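Local atomic coordinates of ectonucleoside triphosphate diphosphohydrolase 4 (PDB entry 6WG5), a protein that belongs to the GDA1/CD39 nucleoside phosphatase family, whose members share the actin-type ATPase fold. Residues 420-423 / 424-427; 491-494 / 495-499. One frame throughout, in Å; residues are numbered along the deposited sequence.

Contact 1. Residues 420-423 / 424-427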
ATOM      1  N   ILE A 420      -4.884 -10.008 -33.498  1.00 43.77           N
ATOM      2  CA  ILE A 420      -6.207  -9.489 -33.165  1.00 40.16           C
ATOM      3  C   ILE A 420      -6.120  -8.545 -31.972  1.00 41.70           C
ATOM      4  O   ILE A 420      -6.635  -7.421 -32.010  1.00 45.49           O
ATOM      5  CB  ILE A 420      -7.183 -10.650 -32.901  1.00 42.24           C
ATOM      6  CG1 ILE A 420      -7.352 -11.491 -34.173  1.00 45.77           C
ATOM      7  CG2 ILE A 420      -8.533 -10.122 -32.418  1.00 39.50           C
ATOM      8  CD1 ILE A 420      -8.110 -12.785 -33.961  1.00 48.95           C
ATOM      9  N   LEU A 421      -5.479  -8.991 -30.889  1.00 37.97           N
ATOM     10  CA  LEU A 421      -5.248  -8.112 -29.748  1.00 39.96           C
ATOM     11  C   LEU A 421      -4.552  -6.832 -30.187  1.00 37.62           C
ATOM     12  O   LEU A 421      -4.939  -5.725 -29.795  1.00 38.71           O
ATOM     13  CB  LEU A 421      -4.407  -8.831 -28.691  1.00 39.44           C
ATOM     14  CG  LEU A 421      -5.019 -10.066 -28.030  1.00 41.68           C
ATOM     15  CD1 LEU A 421      -4.011 -10.698 -27.086  1.00 41.07           C
ATOM     16  CD2 LEU A 421      -6.299  -9.702 -27.290  1.00 40.83           C
ATOM     17  N   ARG A 422      -3.515  -6.973 -31.012  1.00 32.93           N
ATOM     18  CA  ARG A 422      -2.770  -5.814 -31.481  1.00 34.93           C
ATOM     19  C   ARG A 422      -3.660  -4.879 -32.292  1.00 38.08           C
ATOM     20  O   ARG A 422      -3.581  -3.653 -32.150  1.00 42.72           O
ATOM     21  CB  ARG A 422      -1.578  -6.285 -32.312  1.00 39.17           C
ATOM     22  CG  ARG A 422      -0.560  -5.215 -32.615  1.00 40.90           C
ATOM     23  CD  ARG A 422       0.226  -4.826 -31.384  1.00 39.86           C
ATOM     24  NE  ARG A 422       1.292  -3.894 -31.732  1.00 48.28           N
ATOM     25  CZ  ARG A 422       1.094  -2.611 -32.020  1.00 54.65           C
ATOM     26  NH1 ARG A 422      -0.133  -2.104 -32.000  1.00 54.03           N
ATOM     27  NH2 ARG A 422       2.125  -1.836 -32.330  1.00 59.32           N
ATOM     28  N   GLU A 423      -4.518  -5.439 -33.147  1.00 42.56           N
ATOM     29  CA  GLU A 423      -5.414  -4.605 -33.943  1.00 46.63           C
ATOM     30  C   GLU A 423      -6.410  -3.870 -33.056  1.00 51.04           C
ATOM     31  O   GLU A 423      -6.690  -2.685 -33.272  1.00 48.66           O
ATOM     32  CB  GLU A 423      -6.149  -5.464 -34.970  1.00 50.95           C
ATOM     33  CG  GLU A 423      -6.837  -4.664 -36.062  1.00 65.56           C
ATOM     34  CD  GLU A 423      -8.045  -5.377 -36.633  1.00 75.21           C
ATOM     35  OE1 GLU A 423      -9.147  -4.786 -36.617  1.00 74.24           O
ATOM     36  OE2 GLU A 423      -7.893  -6.530 -37.090  1.00 79.61           O
ATOM     37  N   ARG A 424      -6.956  -4.560 -32.051  1.00 42.76           N
ATOM     38  CA  ARG A 424      -7.895  -3.924 -31.136  1.00 34.77           C
ATOM     39  C   ARG A 424      -7.220  -2.833 -30.320  1.00 35.42           C
ATOM     40  O   ARG A 424      -7.828  -1.792 -30.042  1.00 36.64           O
ATOM     41  CB  ARG A 424      -8.514  -4.981 -30.222  1.00 36.90           C
ATOM     42  CG  ARG A 424      -9.461  -5.899 -30.960  1.00 40.43           C
ATOM     43  CD  ARG A 424      -9.826  -7.130 -30.159  1.00 39.33           C
ATOM     44  NE  ARG A 424     -10.821  -7.922 -30.874  1.00 46.83           N
ATOM     45  CZ  ARG A 424     -11.471  -8.960 -30.362  1.00 49.83           C
ATOM     46  NH1 ARG A 424     -11.239  -9.347 -29.113  1.00 43.67           N
ATOM     47  NH2 ARG A 424     -12.359  -9.609 -31.102  1.00 53.44           N
ATOM     48  N   PHE A 425      -5.963  -3.050 -29.927  1.00 36.68           N
ATOM     49  CA  PHE A 425      -5.237  -2.023 -29.186  1.00 34.74           C
ATOM     50  C   PHE A 425      -5.134  -0.736 -29.993  1.00 35.92           C
ATOM     51  O   PHE A 425      -5.262   0.363 -29.442  1.00 39.22           O
ATOM     52  CB  PHE A 425      -3.845  -2.532 -28.811  1.00 37.29           C
ATOM     53  CG  PHE A 425      -3.016  -1.527 -28.066  1.00 36.82           C
ATOM     54  CD1 PHE A 425      -3.131  -1.399 -26.693  1.00 35.38           C
ATOM     55  CD2 PHE A 425      -2.126  -0.710 -28.738  1.00 38.16           C
ATOM     56  CE1 PHE A 425      -2.373  -0.476 -26.004  1.00 36.01           C
ATOM     57  CE2 PHE A 425      -1.363   0.215 -28.055  1.00 40.53           C
ATOM     58  CZ  PHE A 425      -1.488   0.332 -26.686  1.00 38.52           C
ATOM     59  N   ASP A 426      -4.907  -0.850 -31.304  1.00 46.85           N
ATOM     60  CA  ASP A 426      -4.772   0.341 -32.136  1.00 51.59           C
ATOM     61  C   ASP A 426      -6.104   1.058 -32.315  1.00 49.67           C
ATOM     62  O   ASP A 426      -6.127   2.281 -32.492  1.00 49.23           O
ATOM     63  CB  ASP A 426      -4.184  -0.033 -33.497  1.00 54.74           C
ATOM     64  CG  ASP A 426      -2.767  -0.567 -33.394  1.00 58.05           C
ATOM     65  OD1 ASP A 426      -2.357  -1.339 -34.288  1.00 62.15           O
ATOM     66  OD2 ASP A 426      -2.064  -0.218 -32.422  1.00 54.48           O
ATOM     67  N   ARG A 427      -7.216   0.326 -32.277  1.00 37.82           N
ATOM     68  CA  ARG A 427      -8.535   0.933 -32.409  1.00 34.96           C
ATOM     69  C   ARG A 427      -9.024   1.572 -31.114  1.00 34.15           C
ATOM     70  O   ARG A 427     -10.088   2.202 -31.119  1.00 35.26           O
ATOM     71  CB  ARG A 427      -9.549  -0.113 -32.881  1.00 41.75           C
ATOM     72  CG  ARG A 427      -9.261  -0.667 -34.269  1.00 41.23           C
ATOM     73  CD  ARG A 427     -10.298  -1.695 -34.689  1.00 41.98           C
ATOM     74  NE  ARG A 427     -11.612  -1.097 -34.905  1.00 48.41           N
ATOM     75  CZ  ARG A 427     -12.710  -1.785 -35.204  1.00 52.18           C
ATOM     76  NH1 ARG A 427     -12.660  -3.108 -35.324  1.00 55.00           N
ATOM     77  NH2 ARG A 427     -13.862  -1.152 -35.383  1.00 49.84           N
TER
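Arg422 and Asp426, one helical turn apart, meet through a salt bridge in which NH1 of Arg422 lies 2.7 Å from OD2 of Asp426. The carboxylate oxygen sits at the edge of the guanidinium, in its plane, yet the two flat groups are turned 74° against each other and the N-H points poorly, which makes the hydrogen bond itself weak. A bend at chi2 of Arg422 (71°) turns the guanidinium forward along the helix, to the aspartate one turn on, and on the way NH1 passes obliquely by CD2 of Phe425 at 4.1 Å. This is the i to i+4 pattern of helix 418-427, whose backbone bonds include Arg424 N to Ile420 O at 2.9 Å. Phe425 leaves the turn toward helix 436-456, where its side chain and that of Arg422 both rest on Leu436. Ile420 and Arg424 run side by side; CG2 of Ile420, placed anti to its own backbone nitrogen, reaches over one face of the Arg424 guanidinium, 3.5 Å from NE. Glu423 and Arg427 also point the same way with their planes nearly parallel, 17° apart, but OE1 of Glu423 stays 4.1 Å from NH1 of Arg427, too far for a salt bridge.

Contact 2. Residues 491-494 / 495-499; sequences LPLR and DIQQE
The carbonyl oxygen of Leu493 accepts the backbone N-H of Gln497 at 2.8 Å between O and N, a short bond but a bent one, with an N-H...O angle of 136° and the donor tilted from the carbonyl plane. It belongs to the last turn of the short helix 492-496, close to the C-terminal end of the chain, and Gln497 is the residue at which the backbone leaves helical geometry. One residue earlier the hydrogen bond from Ile496 N to Pro492 O is longer, 3.1 Å, but straighter. The CG1 branch of Ile496 lies beside the same carbonyl: with CG1 next to the backbone nitrogen (chi1 -62°), it runs past Pro492 O, and CD1 of Ile496 goes on to a looser apolar contact with CB of Pro492, 4.4 Å away. Pro492, Asp495 and Ile496 all touch His63, so one flank of the helix rests on the loop that carries it, and Pro492 also touches Cys262; Asp495 OD1 makes a long, weak ion pair with Arg62. Leu493 and Gln497 lie alongside each other and point the same way. There the leucine methyl meets the glutamine amide, and CD2 of Leu493 lies 3.4 Å from OE1 of Gln497. Beyond the helix, Gln498 bends at chi2 (-59°) and doubles back on the carbonyl of Arg494, where NE2 of Gln498 gives only a weak hydrogen bond to Arg494 O, 3.4 Å away.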
ATOM      1  N   LEU A 491      -3.367  14.985  20.304  1.00 34.22           N
ATOM      2  CA  LEU A 491      -3.838  16.366  20.339  1.00 36.84           C
ATOM      3  C   LEU A 491      -5.215  16.521  20.968  1.00 37.66           C
ATOM      4  O   LEU A 491      -5.406  17.481  21.734  1.00 41.68           O
ATOM      5  CB  LEU A 491      -3.846  16.949  18.918  1.00 40.55           C
ATOM      6  CG  LEU A 491      -2.490  17.297  18.299  1.00 41.49           C
ATOM      7  CD1 LEU A 491      -2.693  17.848  16.896  1.00 38.58           C
ATOM      8  CD2 LEU A 491      -1.720  18.298  19.156  1.00 44.40           C
ATOM      9  N   PRO A 492      -6.202  15.661  20.696  1.00 46.73           N
ATOM     10  CA  PRO A 492      -7.505  15.814  21.360  1.00 46.66           C
ATOM     11  C   PRO A 492      -7.413  15.882  22.878  1.00 51.05           C
ATOM     12  O   PRO A 492      -8.346  16.363  23.529  1.00 53.46           O
ATOM     13  CB  PRO A 492      -8.287  14.572  20.903  1.00 39.80           C
ATOM     14  CG  PRO A 492      -7.414  13.851  19.908  1.00 38.91           C
ATOM     15  CD  PRO A 492      -6.281  14.743  19.549  1.00 44.55           C
ATOM     16  N   LEU A 493      -6.309  15.399  23.460  1.00 53.84           N
ATOM     17  CA  LEU A 493      -6.148  15.493  24.909  1.00 53.89           C
ATOM     18  C   LEU A 493      -6.185  16.937  25.381  1.00 59.63           C
ATOM     19  O   LEU A 493      -6.639  17.213  26.497  1.00 58.35           O
ATOM     20  CB  LEU A 493      -4.837  14.847  25.359  1.00 50.91           C
ATOM     21  CG  LEU A 493      -4.792  13.332  25.555  1.00 45.28           C
ATOM     22  CD1 LEU A 493      -3.444  12.941  26.139  1.00 42.59           C
ATOM     23  CD2 LEU A 493      -5.918  12.835  26.456  1.00 43.49           C
ATOM     24  N   ARG A 494      -5.697  17.869  24.562  1.00 61.33           N
ATOM     25  CA  ARG A 494      -5.759  19.277  24.932  1.00 66.77           C
ATOM     26  C   ARG A 494      -7.193  19.689  25.237  1.00 75.89           C
ATOM     27  O   ARG A 494      -7.512  20.099  26.356  1.00 83.40           O
ATOM     28  CB  ARG A 494      -5.174  20.141  23.814  1.00 62.49           C
ATOM     29  CG  ARG A 494      -3.731  19.826  23.476  1.00 55.08           C
ATOM     30  CD  ARG A 494      -3.017  21.065  22.979  1.00 56.30           C
ATOM     31  NE  ARG A 494      -2.795  22.020  24.060  1.00 66.89           N
ATOM     32  CZ  ARG A 494      -2.448  23.290  23.880  1.00 76.25           C
ATOM     33  NH1 ARG A 494      -2.265  24.082  24.928  1.00 81.24           N
ATOM     34  NH2 ARG A 494      -2.293  23.774  22.656  1.00 79.50           N
ATOM     35  N   ASP A 495      -8.085  19.558  24.254  1.00 89.14           N
ATOM     36  CA  ASP A 495      -9.456  20.021  24.440  1.00 92.76           C
ATOM     37  C   ASP A 495     -10.178  19.240  25.531  1.00 94.21           C
ATOM     38  O   ASP A 495     -11.013  19.806  26.247  1.00 97.56           O
ATOM     39  CB  ASP A 495     -10.222  19.917  23.121  1.00 96.10           C
ATOM     40  CG  ASP A 495      -9.519  20.628  21.982  1.00101.63           C
ATOM     41  OD1 ASP A 495      -9.692  21.858  21.847  1.00102.90           O
ATOM     42  OD2 ASP A 495      -8.794  19.955  21.218  1.00105.25           O
ATOM     43  N   ILE A 496      -9.870  17.953  25.685  1.00 91.88           N
ATOM     44  CA  ILE A 496     -10.619  17.088  26.592  1.00 92.59           C
ATOM     45  C   ILE A 496     -10.055  17.179  28.005  1.00 94.61           C
ATOM     46  O   ILE A 496     -10.727  17.664  28.922  1.00 95.11           O
ATOM     47  CB  ILE A 496     -10.616  15.631  26.091  1.00 87.23           C
ATOM     48  CG1 ILE A 496     -11.303  15.549  24.723  1.00 85.80           C
ATOM     49  CG2 ILE A 496     -11.311  14.712  27.099  1.00 86.85           C
ATOM     50  CD1 ILE A 496     -11.289  14.168  24.092  1.00 82.21           C
ATOM     51  N   GLN A 497      -8.826  16.711  28.193  1.00 92.18           N
ATOM     52  CA  GLN A 497      -8.255  16.533  29.530  1.00 90.90           C
ATOM     53  C   GLN A 497      -7.364  17.703  29.938  1.00 90.85           C
ATOM     54  O   GLN A 497      -6.228  17.507  30.368  1.00 84.95           O
ATOM     55  CB  GLN A 497      -7.485  15.219  29.594  1.00 87.90           C
ATOM     56  CG  GLN A 497      -8.362  13.973  29.530  1.00 87.05           C
ATOM     57  CD  GLN A 497      -7.603  12.702  29.874  1.00 87.39           C
ATOM     58  OE1 GLN A 497      -6.376  12.655  29.785  1.00 89.89           O
ATOM     59  NE2 GLN A 497      -8.332  11.667  30.276  1.00 85.33           N
ATOM     60  N   GLN A 498      -7.860  18.938  29.819  1.00 87.70           N
ATOM     61  CA  GLN A 498      -7.150  20.066  30.414  1.00 89.18           C
ATOM     62  C   GLN A 498      -7.061  19.912  31.926  1.00 89.69           C
ATOM     63  O   GLN A 498      -6.036  20.242  32.534  1.00 92.48           O
ATOM     64  CB  GLN A 498      -7.844  21.386  30.065  1.00 92.64           C
ATOM     65  CG  GLN A 498      -7.397  22.037  28.765  1.00 94.47           C
ATOM     66  CD  GLN A 498      -5.911  22.361  28.739  1.00 96.40           C
ATOM     67  OE1 GLN A 498      -5.301  22.623  29.778  1.00 99.59           O
ATOM     68  NE2 GLN A 498      -5.323  22.343  27.547  1.00 93.69           N
ATOM     69  N   GLU A 499      -8.128  19.408  32.546  1.00 84.22           N
ATOM     70  CA  GLU A 499      -8.168  19.298  34.000  1.00 87.28           C
ATOM     71  C   GLU A 499      -7.230  18.207  34.502  1.00 86.48           C
ATOM     72  O   GLU A 499      -6.568  18.377  35.533  1.00 92.51           O
ATOM     73  CB  GLU A 499      -9.600  19.022  34.458  1.00 89.78           C
ATOM     74  CG  GLU A 499     -10.578  20.146  34.149  1.00 99.13           C
ATOM     75  CD  GLU A 499     -12.027  19.704  34.235  1.00107.14           C
ATOM     76  OE1 GLU A 499     -12.316  18.532  33.916  1.00109.17           O
ATOM     77  OE2 GLU A 499     -12.880  20.532  34.624  1.00112.46           O
TER

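Overall arrangement
Both contacts are local and at the surface, contact 1 within one helix, contact 2 running off the end of another, and neither belongs to the core. They lie on opposite sides of the chain's centre, with their own centres 62 Å apart and no touch between them. Contact 1 falls in helix 418-427, which packs against helix 436-456; it holds one salt bridge, a looser pair of opposite charges and a methyl over a guanidinium, each spaced one turn apart. Contact 2 rests on a loop near the start of the chain; it has no salt bridge of its own, and apolar branches and two glutamine side chains lie against carbonyls and methyls as helix 492-496 gives way to irregular chain.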